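Local coordinates for protein FMN-dependent NADH-azoreductase 1 (Bacillus anthracis, PDB 3U7I) that probably uses one FMN per subunit to reduce quinones with NADH, and to cleave the azo bond of aromatic azo compounds, as a homodimer, at residues C[9-14]-C[46-51]; C[21-26]-C[99-104]; C[146-151]-C[182-187]. All blocks are in the same frame, centred on the assembly; numbering follows the deposited sequence.

Interaction 1: residues C[9-14]-C[46-51]; sequences IINAHP and QINLYD
The beta-alpha-beta unit that opens the flavodoxin-like fold brings Ile9 to Asn11 and Gln46 to Asn48 together as neighbouring parallel strands, with helix 22-37 in the connection between them. Ile47 is bonded to the first strand through both its backbone N and its O: its N donates to Ile9 O (2.8 Å) and its O accepts from Asn11 N (3.0 Å). Leu49 N then bonds to Asn11 O, which completes the bridge between Asn11 and Asn48. On the helix 22-37 face, Gln46 runs extended from a CG anti to the backbone N (chi1 174°), which brings its CD and OE1 slantwise across CB and CG2 of Ile9. The same reach delivers NE2 to Asn48 OD1 at 2.8 Å, in the carbonyl plane and on a lone pair. Asn11 ND2 approaches that oxygen from above the carbonyl plane at 3.2 Å, the two amide planes being 86° apart; ND2 also bonds Val16 O, while Asn11 OD1 closes an Asx turn with His13 N. On the other face Leu49 CD1 touches both Ile10 CG2 and Ala12 CB, and Tyr116 of helix 111-120 packs on Ile10 and Leu49. Where the strands end, Pro14 CA sits over one face of the Tyr50 ring, 3.9 Å from its centroid, a CH-pi contact to which Ile57 of the second subunit adds packing on both residues. Water 1 gives hydrogens to Asn11 O and His13 O and accepts from Tyr50 N (2.9 Å), bridging the two loops. Bonds at both Asn11 amide atoms should restrain the side chain from flipping and help hold the turn that leads to His13, whose imidazole packs on Ser23, a predicted FMN-binding residue.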
ATOM      1  N   ILE C   9       4.813   3.717  18.972  1.00 14.63           N
ATOM      2  CA  ILE C   9       5.702   3.730  17.814  1.00 18.54           C
ATOM      3  C   ILE C   9       5.261   2.638  16.845  1.00 18.17           C
ATOM      4  O   ILE C   9       5.204   1.459  17.210  1.00 16.53           O
ATOM      5  CB  ILE C   9       7.192   3.472  18.204  1.00 20.73           C
ATOM      6  CG1 ILE C   9       7.575   4.217  19.493  1.00 21.48           C
ATOM      7  CG2 ILE C   9       8.127   3.818  17.027  1.00 19.39           C
ATOM      8  CD1 ILE C   9       7.308   5.703  19.444  1.00 23.14           C
ATOM      9  N   ILE C  10       4.934   3.044  15.621  1.00 16.85           N
ATOM     10  CA  ILE C  10       4.638   2.109  14.541  1.00 17.04           C
ATOM     11  C   ILE C  10       5.803   2.135  13.553  1.00 17.76           C
ATOM     12  O   ILE C  10       5.909   3.034  12.712  1.00 16.90           O
ATOM     13  CB  ILE C  10       3.325   2.455  13.821  1.00 16.02           C
ATOM     14  CG1 ILE C  10       2.165   2.501  14.817  1.00 16.55           C
ATOM     15  CG2 ILE C  10       3.056   1.459  12.688  1.00 16.50           C
ATOM     16  CD1 ILE C  10       1.059   3.471  14.418  1.00 14.92           C
ATOM     17  N   ASN C  11       6.694   1.159  13.697  1.00 16.33           N
ATOM     18  CA  ASN C  11       7.905   1.087  12.894  1.00 18.18           C
ATOM     19  C   ASN C  11       7.691   0.269  11.614  1.00 17.30           C
ATOM     20  O   ASN C  11       7.609  -0.961  11.660  1.00 15.86           O
ATOM     21  CB  ASN C  11       9.036   0.498  13.737  1.00 20.23           C
ATOM     22  CG  ASN C  11      10.326   0.342  12.962  1.00 24.46           C
ATOM     23  OD1 ASN C  11      10.424   0.729  11.791  1.00 21.86           O
ATOM     24  ND2 ASN C  11      11.341  -0.217  13.622  1.00 29.09           N
ATOM     25  N   ALA C  12       7.603   0.952  10.479  1.00 15.29           N
ATOM     26  CA  ALA C  12       7.314   0.275   9.207  1.00 14.86           C
ATOM     27  C   ALA C  12       8.572  -0.019   8.362  1.00 19.45           C
ATOM     28  O   ALA C  12       8.480  -0.254   7.152  1.00 19.21           O
ATOM     29  CB  ALA C  12       6.297   1.077   8.397  1.00 12.80           C
ATOM     30  N   HIS C  13       9.741  -0.003   8.997  1.00 22.58           N
ATOM     31  CA  HIS C  13      10.994  -0.230   8.286  1.00 20.76           C
ATOM     32  C   HIS C  13      11.358  -1.715   8.251  1.00 20.37           C
ATOM     33  O   HIS C  13      11.468  -2.343   9.288  1.00 20.96           O
ATOM     34  CB  HIS C  13      12.134   0.562   8.931  1.00 21.98           C
ATOM     35  CG  HIS C  13      13.241   0.894   7.978  1.00 22.25           C
ATOM     36  ND1 HIS C  13      13.949  -0.074   7.298  1.00 25.10           N
ATOM     37  CD2 HIS C  13      13.745   2.083   7.574  1.00 22.57           C
ATOM     38  CE1 HIS C  13      14.849   0.505   6.521  1.00 26.01           C
ATOM     39  NE2 HIS C  13      14.745   1.812   6.668  1.00 25.80           N
ATOM     40  N   PRO C  14      11.548  -2.278   7.044  1.00 18.82           N
ATOM     41  CA  PRO C  14      11.932  -3.690   6.916  1.00 20.56           C
ATOM     42  C   PRO C  14      13.193  -4.079   7.717  1.00 24.81           C
ATOM     43  O   PRO C  14      13.345  -5.243   8.092  1.00 27.02           O
ATOM     44  CB  PRO C  14      12.185  -3.843   5.406  1.00 21.82           C
ATOM     45  CG  PRO C  14      11.284  -2.812   4.777  1.00 20.55           C
ATOM     46  CD  PRO C  14      11.295  -1.642   5.738  1.00 17.60           C
ATOM     47  N   GLN C  46       5.987   0.065  21.284  1.00 15.64           N
ATOM     48  CA  GLN C  46       6.414   0.024  19.887  1.00 14.11           C
ATOM     49  C   GLN C  46       6.048  -1.303  19.234  1.00 16.28           C
ATOM     50  O   GLN C  46       6.295  -2.376  19.792  1.00 18.58           O
ATOM     51  CB  GLN C  46       7.925   0.253  19.768  1.00 15.09           C
ATOM     52  CG  GLN C  46       8.467   0.088  18.344  1.00 17.34           C
ATOM     53  CD  GLN C  46       9.838   0.709  18.173  1.00 20.33           C
ATOM     54  OE1 GLN C  46      10.224   1.600  18.933  1.00 22.42           O
ATOM     55  NE2 GLN C  46      10.586   0.238  17.182  1.00 19.89           N
ATOM     56  N   ILE C  47       5.462  -1.223  18.047  1.00 15.73           N
ATOM     57  CA  ILE C  47       5.197  -2.414  17.253  1.00 13.90           C
ATOM     58  C   ILE C  47       6.089  -2.372  16.021  1.00 12.44           C
ATOM     59  O   ILE C  47       6.163  -1.358  15.327  1.00 16.58           O
ATOM     60  CB  ILE C  47       3.689  -2.546  16.874  1.00 19.50           C
ATOM     61  CG1 ILE C  47       3.430  -3.820  16.057  1.00 19.07           C
ATOM     62  CG2 ILE C  47       3.194  -1.315  16.123  1.00 18.20           C
ATOM     63  CD1 ILE C  47       1.954  -4.047  15.750  1.00 19.97           C
ATOM     64  N   ASN C  48       6.798  -3.465  15.778  1.00 12.44           N
ATOM     65  CA  ASN C  48       7.696  -3.558  14.637  1.00 14.17           C
ATOM     66  C   ASN C  48       7.014  -4.358  13.544  1.00 14.93           C
ATOM     67  O   ASN C  48       6.869  -5.573  13.663  1.00 17.66           O
ATOM     68  CB  ASN C  48       9.012  -4.217  15.050  1.00 16.87           C
ATOM     69  CG  ASN C  48       9.862  -3.328  15.945  1.00 17.62           C
ATOM     70  OD1 ASN C  48       9.914  -2.109  15.769  1.00 17.63           O
ATOM     71  ND2 ASN C  48      10.535  -3.938  16.910  1.00 16.89           N
ATOM     72  N   LEU C  49       6.584  -3.669  12.487  1.00 16.38           N
ATOM     73  CA  LEU C  49       5.751  -4.283  11.454  1.00 15.88           C
ATOM     74  C   LEU C  49       6.470  -5.366  10.659  1.00 17.88           C
ATOM     75  O   LEU C  49       5.819  -6.215  10.059  1.00 20.54           O
ATOM     76  CB  LEU C  49       5.176  -3.230  10.500  1.00 12.54           C
ATOM     77  CG  LEU C  49       4.374  -2.100  11.157  1.00 13.02           C
ATOM     78  CD1 LEU C  49       3.689  -1.222  10.103  1.00 13.77           C
ATOM     79  CD2 LEU C  49       3.357  -2.661  12.132  1.00 14.09           C
ATOM     80  N   TYR C  50       7.801  -5.350  10.659  1.00 18.17           N
ATOM     81  CA  TYR C  50       8.564  -6.358   9.921  1.00 18.61           C
ATOM     82  C   TYR C  50       9.250  -7.369  10.844  1.00 22.62           C
ATOM     83  O   TYR C  50      10.131  -8.121  10.420  1.00 23.41           O
ATOM     84  CB  TYR C  50       9.564  -5.690   8.964  1.00 18.77           C
ATOM     85  CG  TYR C  50       8.879  -5.133   7.740  1.00 16.66           C
ATOM     86  CD1 TYR C  50       8.233  -3.893   7.770  1.00 14.13           C
ATOM     87  CD2 TYR C  50       8.838  -5.868   6.566  1.00 16.57           C
ATOM     88  CE1 TYR C  50       7.582  -3.404   6.643  1.00 15.31           C
ATOM     89  CE2 TYR C  50       8.195  -5.399   5.451  1.00 16.84           C
ATOM     90  CZ  TYR C  50       7.570  -4.171   5.484  1.00 15.63           C
ATOM     91  OH  TYR C  50       6.936  -3.748   4.337  1.00 16.79           O
ATOM     92  N   ASP C  51       8.821  -7.389  12.107  1.00 23.16           N
ATOM     93  CA  ASP C  51       9.331  -8.359  13.072  1.00 26.28           C
ATOM     94  C   ASP C  51       8.205  -8.966  13.910  1.00 25.07           C
ATOM     95  O   ASP C  51       8.146 -10.186  14.093  1.00 26.97           O
ATOM     96  CB  ASP C  51      10.384  -7.717  13.983  1.00 30.54           C
ATOM     97  CG  ASP C  51      11.170  -8.741  14.783  1.00 31.84           C
ATOM     98  OD1 ASP C  51      11.780  -9.649  14.168  1.00 29.28           O
ATOM     99  OD2 ASP C  51      11.166  -8.635  16.028  1.00 33.59           O
TER
HETATM  100  O   HOH W   1       9.522  -3.042  11.289  1.00 14.61           O

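Interaction 2: residues C[21-26]-C[99-104]; sequences SVSIKV and VIVLPL
Ser23 and Val101 meet through two first torsions: chi1 of 63° sets the serine OG between its own backbone N and carbonyl carbon, and chi1 of -169° swings CG1 of the valine anti to the backbone N, up against the helix. That one methyl carries most of the contact. It lies 3.6 Å from Ser23 O and 3.9 Å from Ser23 CB, so it meets the backbone and the side chain of the same residue. Further along the strand, Ser23 CB comes 3.8 Å from Leu102 O, and its OG passes Pro103 N at 4.2 Å. Ile24 adds a marginal touch, its N 4.4 Å from Val101 CG1. The first turn of helix 22-37 therefore rests on the carboxyl end of strand 97-103, the two axes running nearly antiparallel at 153° with a closest approach of 7.9 Å. Helix against sheet with opposite directions is the layering of a flavodoxin-like alpha/beta sandwich. His13 from the neighbouring strand's loop touches Ser21, Ser23 and Pro103, and Ala149 of strand 143-149 packs on Val22 and Ser23, so the helix start rests on two strands and the loop after a third. Ser21, Val22 and Ser23 are predicted to bind FMN, consistent with the cofactor site of this fold at the carboxyl ends of the strands. Between the two segments the chemistry is van der Waals contact alone: the small serine probably helps the helix backbone lie close to the sheet, and its OG is buried with no polar partner in the model, consistent with a role at the predicted FMN site.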
ATOM      1  N   SER C  21      19.896   3.230   8.913  1.00 45.74           N
ATOM      2  CA  SER C  21      18.731   3.691   8.157  1.00 39.71           C
ATOM      3  C   SER C  21      18.422   5.138   8.495  1.00 35.21           C
ATOM      4  O   SER C  21      18.264   5.477   9.672  1.00 32.74           O
ATOM      5  CB  SER C  21      17.505   2.834   8.478  1.00 37.23           C
ATOM      6  OG  SER C  21      17.722   1.483   8.119  1.00 39.01           O
ATOM      7  N   VAL C  22      18.323   5.984   7.468  1.00 32.25           N
ATOM      8  CA  VAL C  22      18.049   7.411   7.678  1.00 31.55           C
ATOM      9  C   VAL C  22      16.812   7.676   8.552  1.00 27.80           C
ATOM     10  O   VAL C  22      16.877   8.454   9.511  1.00 25.70           O
ATOM     11  CB  VAL C  22      17.939   8.182   6.353  1.00 29.24           C
ATOM     12  CG1 VAL C  22      17.581   9.634   6.623  1.00 30.43           C
ATOM     13  CG2 VAL C  22      19.251   8.097   5.588  1.00 26.81           C
ATOM     14  N   SER C  23      15.698   7.021   8.229  1.00 24.03           N
ATOM     15  CA  SER C  23      14.473   7.167   9.015  1.00 21.48           C
ATOM     16  C   SER C  23      14.629   6.634  10.450  1.00 23.72           C
ATOM     17  O   SER C  23      14.056   7.180  11.390  1.00 24.85           O
ATOM     18  CB  SER C  23      13.280   6.514   8.311  1.00 22.21           C
ATOM     19  OG  SER C  23      13.460   5.118   8.157  1.00 23.52           O
ATOM     20  N   ILE C  24      15.410   5.575  10.620  1.00 25.29           N
ATOM     21  CA  ILE C  24      15.669   5.037  11.956  1.00 26.84           C
ATOM     22  C   ILE C  24      16.569   5.975  12.786  1.00 29.28           C
ATOM     23  O   ILE C  24      16.305   6.191  13.966  1.00 30.17           O
ATOM     24  CB  ILE C  24      16.243   3.598  11.893  1.00 31.94           C
ATOM     25  CG1 ILE C  24      15.219   2.647  11.250  1.00 31.28           C
ATOM     26  CG2 ILE C  24      16.627   3.114  13.281  1.00 32.58           C
ATOM     27  CD1 ILE C  24      15.768   1.277  10.852  1.00 30.98           C
ATOM     28  N   LYS C  25      17.608   6.541  12.167  1.00 26.72           N
ATOM     29  CA  LYS C  25      18.430   7.559  12.826  1.00 26.24           C
ATOM     30  C   LYS C  25      17.591   8.744  13.270  1.00 26.15           C
ATOM     31  O   LYS C  25      17.705   9.195  14.406  1.00 28.06           O
ATOM     32  CB  LYS C  25      19.557   8.064  11.915  1.00 30.91           C
ATOM     33  CG  LYS C  25      20.776   7.179  11.901  1.00 36.40           C
ATOM     34  CD  LYS C  25      21.921   7.778  11.105  1.00 41.41           C
ATOM     35  CE  LYS C  25      22.942   6.691  10.781  1.00 48.15           C
ATOM     36  NZ  LYS C  25      24.354   7.180  10.742  1.00 54.50           N
ATOM     37  N   VAL C  26      16.760   9.257  12.369  1.00 26.56           N
ATOM     38  CA  VAL C  26      15.919  10.413  12.683  1.00 26.92           C
ATOM     39  C   VAL C  26      14.917  10.098  13.803  1.00 27.62           C
ATOM     40  O   VAL C  26      14.690  10.916  14.696  1.00 27.14           O
ATOM     41  CB  VAL C  26      15.189  10.929  11.426  1.00 24.97           C
ATOM     42  CG1 VAL C  26      14.283  12.107  11.768  1.00 25.85           C
ATOM     43  CG2 VAL C  26      16.203  11.319  10.355  1.00 23.58           C
ATOM     44  N   VAL C  99       3.555   7.545  16.380  1.00 15.99           N
ATOM     45  CA  VAL C  99       4.725   7.872  15.558  1.00 20.36           C
ATOM     46  C   VAL C  99       4.963   6.786  14.508  1.00 19.07           C
ATOM     47  O   VAL C  99       5.290   5.647  14.851  1.00 20.02           O
ATOM     48  CB  VAL C  99       6.015   8.093  16.404  1.00 16.76           C
ATOM     49  CG1 VAL C  99       7.197   8.489  15.498  1.00 17.08           C
ATOM     50  CG2 VAL C  99       5.782   9.165  17.470  1.00 19.16           C
ATOM     51  N   ILE C 100       4.790   7.141  13.236  1.00 17.15           N
ATOM     52  CA  ILE C 100       5.042   6.212  12.134  1.00 16.33           C
ATOM     53  C   ILE C 100       6.413   6.449  11.499  1.00 17.32           C
ATOM     54  O   ILE C 100       6.738   7.564  11.086  1.00 17.93           O
ATOM     55  CB  ILE C 100       3.932   6.285  11.043  1.00 14.40           C
ATOM     56  CG1 ILE C 100       2.595   5.800  11.617  1.00 17.14           C
ATOM     57  CG2 ILE C 100       4.347   5.483   9.789  1.00 16.09           C
ATOM     58  CD1 ILE C 100       1.431   5.818  10.633  1.00 19.31           C
ATOM     59  N   VAL C 101       7.215   5.389  11.437  1.00 17.60           N
ATOM     60  CA  VAL C 101       8.539   5.440  10.815  1.00 20.26           C
ATOM     61  C   VAL C 101       8.551   4.570   9.550  1.00 17.92           C
ATOM     62  O   VAL C 101       8.252   3.377   9.600  1.00 18.70           O
ATOM     63  CB  VAL C 101       9.650   4.970  11.802  1.00 15.67           C
ATOM     64  CG1 VAL C 101      11.054   5.271  11.252  1.00 18.37           C
ATOM     65  CG2 VAL C 101       9.443   5.616  13.189  1.00 16.93           C
ATOM     66  N   LEU C 102       8.887   5.167   8.414  1.00 18.82           N
ATOM     67  CA  LEU C 102       8.917   4.405   7.171  1.00 18.17           C
ATOM     68  C   LEU C 102       9.925   4.945   6.182  1.00 20.49           C
ATOM     69  O   LEU C 102      10.185   6.155   6.144  1.00 19.31           O
ATOM     70  CB  LEU C 102       7.541   4.395   6.501  1.00 23.41           C
ATOM     71  CG  LEU C 102       7.085   5.707   5.855  1.00 25.17           C
ATOM     72  CD1 LEU C 102       5.975   5.458   4.832  1.00 26.20           C
ATOM     73  CD2 LEU C 102       6.640   6.689   6.935  1.00 25.08           C
ATOM     74  N   PRO C 103      10.516   4.034   5.391  1.00 22.80           N
ATOM     75  CA  PRO C 103      11.197   4.408   4.151  1.00 25.24           C
ATOM     76  C   PRO C 103      10.155   4.468   3.039  1.00 26.04           C
ATOM     77  O   PRO C 103       9.273   3.609   2.984  1.00 26.98           O
ATOM     78  CB  PRO C 103      12.159   3.242   3.917  1.00 23.38           C
ATOM     79  CG  PRO C 103      11.489   2.076   4.530  1.00 23.20           C
ATOM     80  CD  PRO C 103      10.695   2.605   5.708  1.00 22.95           C
ATOM     81  N   LEU C 104      10.234   5.484   2.191  1.00 24.80           N
ATOM     82  CA  LEU C 104       9.354   5.580   1.035  1.00 22.08           C
ATOM     83  C   LEU C 104       9.968   4.792  -0.111  1.00 23.42           C
ATOM     84  O   LEU C 104      11.024   5.170  -0.642  1.00 23.96           O
ATOM     85  CB  LEU C 104       9.159   7.040   0.611  1.00 22.92           C
ATOM     86  CG  LEU C 104       8.247   7.268  -0.596  1.00 21.73           C
ATOM     87  CD1 LEU C 104       6.855   6.715  -0.323  1.00 20.50           C
ATOM     88  CD2 LEU C 104       8.174   8.744  -0.944  1.00 21.95           C
TER

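Interaction 3: residues C[146-151]-C[182-187]; sequences VIQASG and YQIVRA
Val146 is gripped by the backbone of strand 181-187 on both of its polar atoms: its N donates to Gln183 O (2.8 Å) and its O accepts from Val185 N (2.8 Å). The parallel ladder goes on through Gln148, whose N reaches Val185 O in an almost straight bond (176° at the hydrogen) and whose O receives Ala187 N at a more bent 136°. Ser150 N closes the series on Ala187 O at 3.2 Å. Weaker CA-H...O contacts run between these bonds, as from Ile184 CA to Val146 O at 3.4 Å. These are the last two strands of the five-stranded parallel sheet of the flavodoxin-like fold, 181-187 forming its edge within the chain, and helix 165-177 lies in the connection between them. Apolar contact gathers on the face toward that helix. Val146 splits its methyls: CG1 meets Ile184 CD1 at 3.9 Å, and CG2, anti to the carbonyl carbon, points to the phenol of Tyr182, 3.7 Å from CE1. Ile184 CD1 also reaches Gln148 CB (4.0 Å) and lies over one face of the Arg186 guanidinium, toward its rim. On the opposite face the small Ala149 and Ala187 sit side by side, with Ser23 and Val22 of helix 22-37 packed on them. Polar ends on the Ile184 face find partners beyond the strands: Glu164 takes both Arg186, as a salt bridge, and Gln148 NE2, Ser166 bonds Gln148 OE1, and Tyr182 OH bonds His167.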
ATOM      1  N   VAL C 146       4.616  11.485  11.387  1.00 17.34           N
ATOM      2  CA  VAL C 146       5.173  10.531  10.436  1.00 15.70           C
ATOM      3  C   VAL C 146       6.624  10.905  10.140  1.00 17.28           C
ATOM      4  O   VAL C 146       6.917  12.064   9.842  1.00 18.54           O
ATOM      5  CB  VAL C 146       4.360  10.510   9.124  1.00 17.57           C
ATOM      6  CG1 VAL C 146       5.022   9.592   8.099  1.00 18.12           C
ATOM      7  CG2 VAL C 146       2.931  10.079   9.393  1.00 12.85           C
ATOM      8  N   ILE C 147       7.531   9.940  10.260  1.00 18.10           N
ATOM      9  CA  ILE C 147       8.935  10.158   9.928  0.70 20.03           C
ATOM     10  C   ILE C 147       9.257   9.377   8.657  1.00 19.67           C
ATOM     11  O   ILE C 147       9.356   8.149   8.676  1.00 20.88           O
ATOM     12  CB  ILE C 147       9.876   9.712  11.084  0.70 19.87           C
ATOM     13  CG1 ILE C 147       9.687  10.628  12.301  0.70 19.85           C
ATOM     14  CG2 ILE C 147      11.330   9.728  10.626  0.70 19.93           C
ATOM     15  CD1 ILE C 147      10.415  10.155  13.544  0.70 20.06           C
ATOM     16  N   GLN C 148       9.450  10.092   7.555  1.00 19.01           N
ATOM     17  CA  GLN C 148       9.648   9.454   6.247  1.00 19.10           C
ATOM     18  C   GLN C 148      10.976   9.807   5.590  1.00 20.23           C
ATOM     19  O   GLN C 148      11.270  10.985   5.374  1.00 24.61           O
ATOM     20  CB  GLN C 148       8.496   9.830   5.297  1.00 19.59           C
ATOM     21  CG  GLN C 148       8.633   9.320   3.855  1.00 18.80           C
ATOM     22  CD  GLN C 148       7.453   9.736   2.979  1.00 21.09           C
ATOM     23  OE1 GLN C 148       6.446   9.022   2.894  1.00 25.41           O
ATOM     24  NE2 GLN C 148       7.565  10.897   2.331  1.00 19.53           N
ATOM     25  N   ALA C 149      11.773   8.787   5.268  1.00 19.79           N
ATOM     26  CA  ALA C 149      13.021   8.978   4.526  1.00 20.71           C
ATOM     27  C   ALA C 149      12.777   8.611   3.081  1.00 24.04           C
ATOM     28  O   ALA C 149      12.157   7.580   2.805  1.00 25.19           O
ATOM     29  CB  ALA C 149      14.133   8.105   5.097  1.00 21.21           C
ATOM     30  N   SER C 150      13.261   9.440   2.155  1.00 23.80           N
ATOM     31  CA  SER C 150      13.028   9.201   0.734  1.00 22.40           C
ATOM     32  C   SER C 150      14.228   9.606  -0.097  1.00 26.04           C
ATOM     33  O   SER C 150      14.954  10.534   0.259  1.00 25.72           O
ATOM     34  CB  SER C 150      11.777   9.950   0.245  1.00 22.05           C
ATOM     35  OG  SER C 150      11.896  11.361   0.402  1.00 22.56           O
ATOM     36  N   GLY C 151      14.427   8.903  -1.207  1.00 27.36           N
ATOM     37  CA  GLY C 151      15.479   9.235  -2.147  1.00 26.47           C
ATOM     38  C   GLY C 151      15.217  10.559  -2.837  1.00 25.98           C
ATOM     39  O   GLY C 151      16.120  11.379  -2.968  1.00 29.07           O
ATOM     40  N   TYR C 182      -1.762  16.220  12.586  1.00 24.59           N
ATOM     41  CA  TYR C 182      -0.852  15.418  11.776  1.00 21.65           C
ATOM     42  C   TYR C 182       0.362  16.242  11.348  1.00 22.32           C
ATOM     43  O   TYR C 182       0.233  17.388  10.914  1.00 22.81           O
ATOM     44  CB  TYR C 182      -1.597  14.906  10.541  1.00 20.92           C
ATOM     45  CG  TYR C 182      -0.767  14.132   9.539  1.00 20.19           C
ATOM     46  CD1 TYR C 182      -0.855  12.756   9.469  1.00 18.01           C
ATOM     47  CD2 TYR C 182       0.076  14.780   8.646  1.00 22.06           C
ATOM     48  CE1 TYR C 182      -0.120  12.035   8.552  1.00 19.39           C
ATOM     49  CE2 TYR C 182       0.820  14.063   7.722  1.00 23.89           C
ATOM     50  CZ  TYR C 182       0.715  12.679   7.685  1.00 20.54           C
ATOM     51  OH  TYR C 182       1.441  11.936   6.769  1.00 17.69           O
ATOM     52  N   GLN C 183       1.545  15.656  11.496  1.00 19.76           N
ATOM     53  CA  GLN C 183       2.760  16.243  10.964  1.00 16.41           C
ATOM     54  C   GLN C 183       3.576  15.158  10.298  1.00 16.47           C
ATOM     55  O   GLN C 183       3.662  14.036  10.795  1.00 17.27           O
ATOM     56  CB  GLN C 183       3.604  16.893  12.054  1.00 19.60           C
ATOM     57  CG  GLN C 183       4.998  17.284  11.560  1.00 20.72           C
ATOM     58  CD  GLN C 183       5.777  18.105  12.555  1.00 25.29           C
ATOM     59  OE1 GLN C 183       5.464  18.122  13.750  1.00 26.51           O
ATOM     60  NE2 GLN C 183       6.798  18.810  12.068  1.00 23.79           N
ATOM     61  N   ILE C 184       4.159  15.488   9.156  1.00 19.69           N
ATOM     62  CA  ILE C 184       5.159  14.623   8.554  1.00 19.54           C
ATOM     63  C   ILE C 184       6.522  15.328   8.483  1.00 21.98           C
ATOM     64  O   ILE C 184       6.637  16.479   8.032  1.00 22.46           O
ATOM     65  CB  ILE C 184       4.726  14.091   7.165  1.00 18.29           C
ATOM     66  CG1 ILE C 184       5.840  13.225   6.573  1.00 17.31           C
ATOM     67  CG2 ILE C 184       4.339  15.246   6.232  1.00 17.32           C
ATOM     68  CD1 ILE C 184       5.416  12.371   5.408  1.00 18.83           C
ATOM     69  N   VAL C 185       7.547  14.638   8.967  1.00 18.73           N
ATOM     70  CA  VAL C 185       8.914  15.087   8.785  1.00 21.09           C
ATOM     71  C   VAL C 185       9.524  14.300   7.616  1.00 22.92           C
ATOM     72  O   VAL C 185       9.579  13.069   7.642  1.00 21.81           O
ATOM     73  CB  VAL C 185       9.736  14.914  10.068  1.00 22.63           C
ATOM     74  CG1 VAL C 185      11.205  15.262   9.817  1.00 25.42           C
ATOM     75  CG2 VAL C 185       9.148  15.781  11.203  1.00 21.13           C
ATOM     76  N   ARG C 186       9.950  15.022   6.584  1.00 22.99           N
ATOM     77  CA  ARG C 186      10.513  14.408   5.388  1.00 25.12           C
ATOM     78  C   ARG C 186      12.036  14.492   5.371  1.00 26.52           C
ATOM     79  O   ARG C 186      12.611  15.539   5.048  1.00 28.06           O
ATOM     80  CB  ARG C 186       9.950  15.069   4.125  1.00 27.49           C
ATOM     81  CG  ARG C 186       8.454  14.891   3.932  1.00 28.01           C
ATOM     82  CD  ARG C 186       8.005  15.443   2.581  1.00 28.76           C
ATOM     83  NE  ARG C 186       6.567  15.275   2.385  1.00 25.72           N
ATOM     84  CZ  ARG C 186       5.645  16.049   2.946  1.00 26.24           C
ATOM     85  NH1 ARG C 186       5.999  17.046   3.747  1.00 26.74           N
ATOM     86  NH2 ARG C 186       4.364  15.826   2.707  1.00 27.69           N
ATOM     87  N   ALA C 187      12.687  13.386   5.722  1.00 24.55           N
ATOM     88  CA  ALA C 187      14.128  13.279   5.559  1.00 25.73           C
ATOM     89  C   ALA C 187      14.361  12.917   4.097  1.00 26.26           C
ATOM     90  O   ALA C 187      14.762  11.796   3.774  1.00 27.60           O
ATOM     91  CB  ALA C 187      14.689  12.218   6.474  1.00 26.46           C
TER

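All three contacts belong to one five-stranded parallel sheet, ordered 43-48, 6-11, 97-103, 143-149, 181-187. Interaction 1 pairs the first two strands, interaction 3 the last two, and interaction 2 sets helix 22-37 on the central strand between them. The centres of 1 and 2 lie about 10 Å apart, of 2 and 3 about 7 Å, and of 1 and 3 about 15 Å without touching. Along the chain, interactions 1 and 2 interleave, and interaction 3 follows both. Backbone bonds at Ala12–Val101 and Ile100–Ile147 probably join them across the sheet, while His13 and Ala149 converge on Ser23, consistent with a shared FMN site.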